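Local coordinates for protein NreA (Staphylococcus aureus subsp. aureus, PDB 6K2H) that probably senses nitrate through a GAF domain and takes part in the signalling that adjusts staphylococcal metabolism to nitrate, at residues I58-G63 with D93-L98. The protein carries 1 engineered substitution. Residues are numbered along the deposited sequence; the frame is centred on the assembly and turned at random.
Sequences IILRKG and DAPILL. Engineered in segment 93-98: Ala94 (natural residue Tyr). With EDO (1,2-ethanediol), chain B.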
loop_
_atom_site.group_PDB
_atom_site.type_symbol
_atom_site.label_atom_id
_atom_site.label_comp_id
_atom_site.label_asym_id
_atom_site.label_seq_id
_atom_site.Cartn_x
_atom_site.Cartn_y
_atom_site.Cartn_z
ATOM N N ILE A 58 2.545 8.005 9.803
ATOM C CA ILE A 58 1.826 6.761 10.061
ATOM C C ILE A 58 2.780 5.693 10.585
ATOM O O ILE A 58 3.861 5.410 9.959
ATOM C CB ILE A 58 1.159 6.285 8.751
ATOM C CG1 ILE A 58 0.068 7.317 8.347
ATOM C CG2 ILE A 58 0.589 4.863 8.880
ATOM C CD1 ILE A 58 -0.482 7.133 6.936
ATOM N N ILE A 59 2.396 5.075 11.709
ATOM C CA ILE A 59 3.207 4.021 12.303
ATOM C C ILE A 59 2.369 2.795 12.422
ATOM O O ILE A 59 1.402 2.760 13.187
ATOM C CB ILE A 59 3.731 4.445 13.709
ATOM C CG1 ILE A 59 4.589 5.697 13.611
ATOM C CG2 ILE A 59 4.596 3.339 14.336
ATOM C CD1 ILE A 59 4.780 6.411 14.936
ATOM N N LEU A 60 2.720 1.734 11.699
ATOM C CA LEU A 60 1.895 0.516 11.743
ATOM C C LEU A 60 2.556 -0.676 12.380
ATOM O O LEU A 60 3.736 -0.772 12.386
ATOM C CB LEU A 60 1.483 0.102 10.357
ATOM C CG LEU A 60 0.713 1.146 9.544
ATOM C CD1 LEU A 60 0.812 0.764 8.077
ATOM C CD2 LEU A 60 -0.694 1.253 10.108
ATOM N N ARG A 61 1.760 -1.642 12.843
ATOM C CA ARG A 61 2.322 -2.884 13.427
ATOM C C ARG A 61 1.849 -4.066 12.631
ATOM O O ARG A 61 0.804 -4.013 11.961
ATOM C CB ARG A 61 1.901 -3.048 14.889
ATOM C CG ARG A 61 2.965 -2.689 15.927
ATOM C CD ARG A 61 3.461 -1.275 15.764
ATOM N NE ARG A 61 4.248 -0.774 16.893
ATOM C CZ ARG A 61 5.500 -1.129 17.196
ATOM N NH1 ARG A 61 6.091 -0.555 18.239
ATOM N NH2 ARG A 61 6.178 -2.040 16.486
ATOM N N LYS A 62 2.611 -5.158 12.723
ATOM C CA LYS A 62 2.205 -6.449 12.171
ATOM C C LYS A 62 0.738 -6.646 12.540
ATOM O O LYS A 62 0.356 -6.391 13.693
ATOM C CB LYS A 62 3.076 -7.615 12.745
ATOM C CG LYS A 62 3.051 -8.923 11.919
ATOM C CD LYS A 62 4.295 -9.066 11.030
ATOM C CE LYS A 62 4.450 -10.390 10.244
ATOM N NZ LYS A 62 5.807 -10.526 9.601
ATOM N N GLY A 63 -0.060 -7.060 11.575
ATOM C CA GLY A 63 -1.522 -7.212 11.738
ATOM C C GLY A 63 -2.406 -5.972 11.669
ATOM O O GLY A 63 -3.624 -6.101 11.598
ATOM N N ASP A 93 -8.142 2.525 11.029
ATOM C CA ASP A 93 -7.265 1.329 11.101
ATOM C C ASP A 93 -6.233 1.303 9.981
ATOM O O ASP A 93 -5.149 0.758 10.159
ATOM C CB ASP A 93 -8.081 -0.002 11.032
ATOM C CG ASP A 93 -7.200 -1.270 10.683
ATOM O OD1 ASP A 93 -6.490 -1.800 11.580
ATOM O OD2 ASP A 93 -7.227 -1.753 9.502
ATOM N N ALA A 94 -6.547 1.923 8.841
ATOM C CA ALA A 94 -5.649 1.906 7.693
ATOM C C ALA A 94 -5.422 3.376 7.285
ATOM O O ALA A 94 -6.028 3.806 6.325
ATOM C CB ALA A 94 -6.346 1.146 6.566
ATOM N N PRO A 95 -4.680 4.123 8.099
ATOM C CA PRO A 95 -4.664 5.566 8.024
ATOM C C PRO A 95 -4.246 6.149 6.679
ATOM O O PRO A 95 -4.603 7.279 6.392
ATOM C CB PRO A 95 -3.696 6.014 9.111
ATOM C CG PRO A 95 -3.178 4.833 9.747
ATOM C CD PRO A 95 -3.927 3.637 9.268
ATOM N N ILE A 96 -3.505 5.419 5.861
ATOM C CA ILE A 96 -3.205 5.992 4.514
ATOM C C ILE A 96 -4.477 6.271 3.729
ATOM O O ILE A 96 -4.573 7.179 2.917
ATOM C CB ILE A 96 -2.231 5.063 3.744
ATOM C CG1 ILE A 96 -1.652 5.745 2.528
ATOM C CG2 ILE A 96 -2.922 3.781 3.308
ATOM C CD1 ILE A 96 -0.715 6.814 2.859
ATOM N N LEU A 97 -5.550 5.496 3.957
ATOM C CA LEU A 97 -6.822 5.856 3.336
ATOM C C LEU A 97 -7.382 7.259 3.691
ATOM O O LEU A 97 -7.991 7.870 2.887
ATOM C CB LEU A 97 -7.907 4.842 3.756
ATOM C CG LEU A 97 -7.667 3.400 3.458
ATOM C CD1 LEU A 97 -8.808 2.573 4.060
ATOM C CD2 LEU A 97 -7.577 3.153 2.021
ATOM N N LEU A 98 -7.134 7.715 4.904
ATOM C CA LEU A 98 -7.525 9.044 5.339
ATOM C C LEU A 98 -6.609 10.127 4.753
ATOM O O LEU A 98 -7.092 11.079 4.229
ATOM C CB LEU A 98 -7.472 9.167 6.851
ATOM C CG LEU A 98 -8.525 8.358 7.622
ATOM C CD1 LEU A 98 -8.181 8.547 9.093
ATOM C CD2 LEU A 98 -9.884 8.939 7.327
HETATM C C1 EDO B . -1.941 2.283 6.639
HETATM O O1 EDO B . -2.062 3.449 6.196
HETATM C C2 EDO B . -2.729 1.334 6.026
HETATM O O2 EDO B . -2.034 0.221 6.367
#
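Ile58 and Pro95 form the apolar centre of this contact, with CG2 of Ile58 lying 3.9 Å from CG of Pro95. The isoleucine uses both branches. CG2 meets the outer part of the proline ring, while CG1 stands beside the backbone N (chi1 -66°) and extends, anti about the CB-CG1 bond (chi2 168°), to carry CD1 past Pro95 CB. There CD1 reaches the backbone of Ile96, in helix 96-99, 3.6 Å from its N and 4.1 Å from the Ile96 CD1 methyl. Leu60 adds a smaller apolar patch: its CD2 approaches CD of Pro95 at 4.1 Å, the two side chains running past each other in opposite senses.

No hydrogen bond joins the two segments. A 1,2-ethanediol, probably picked up from the crystallisation liquor, sits between them, its O1 turned to Ile96 N and its other atoms in van der Waals contact with Leu60. The 2.5 Å between Ile96 N and O1 is too short to be taken at face value, and the diol's placement at this end is doubtful. It also bonds to Trp44 NE1 and to Ala67 N of helix 65-73. Leu60 CD1 lies 3.4 Å from O2, and CB of Ala94, an engineered replacement for tyrosine, is 3.7 Å from C2.

The contact joins the loop between strand 42-48 and helix 65-73 of the GAF domain to the 93-98 segment, which includes most of helix 96-99. Trp44 of the sheet touches Ile58, Leu60 and Ile96, and so packs against both segments. Asp93 OD1 accepts a hydrogen bond from Gly65 N, tying the 93-98 segment to helix 65-73 just beyond Gly63. The chemistry implies a largely apolar pocket in which Trp44 NE1 and Ala67 N probably offer N-H donors to a small oxygen-bearing molecule; the engineered Ala94 beside the diol is consistent with this being part of the nitrate-binding site.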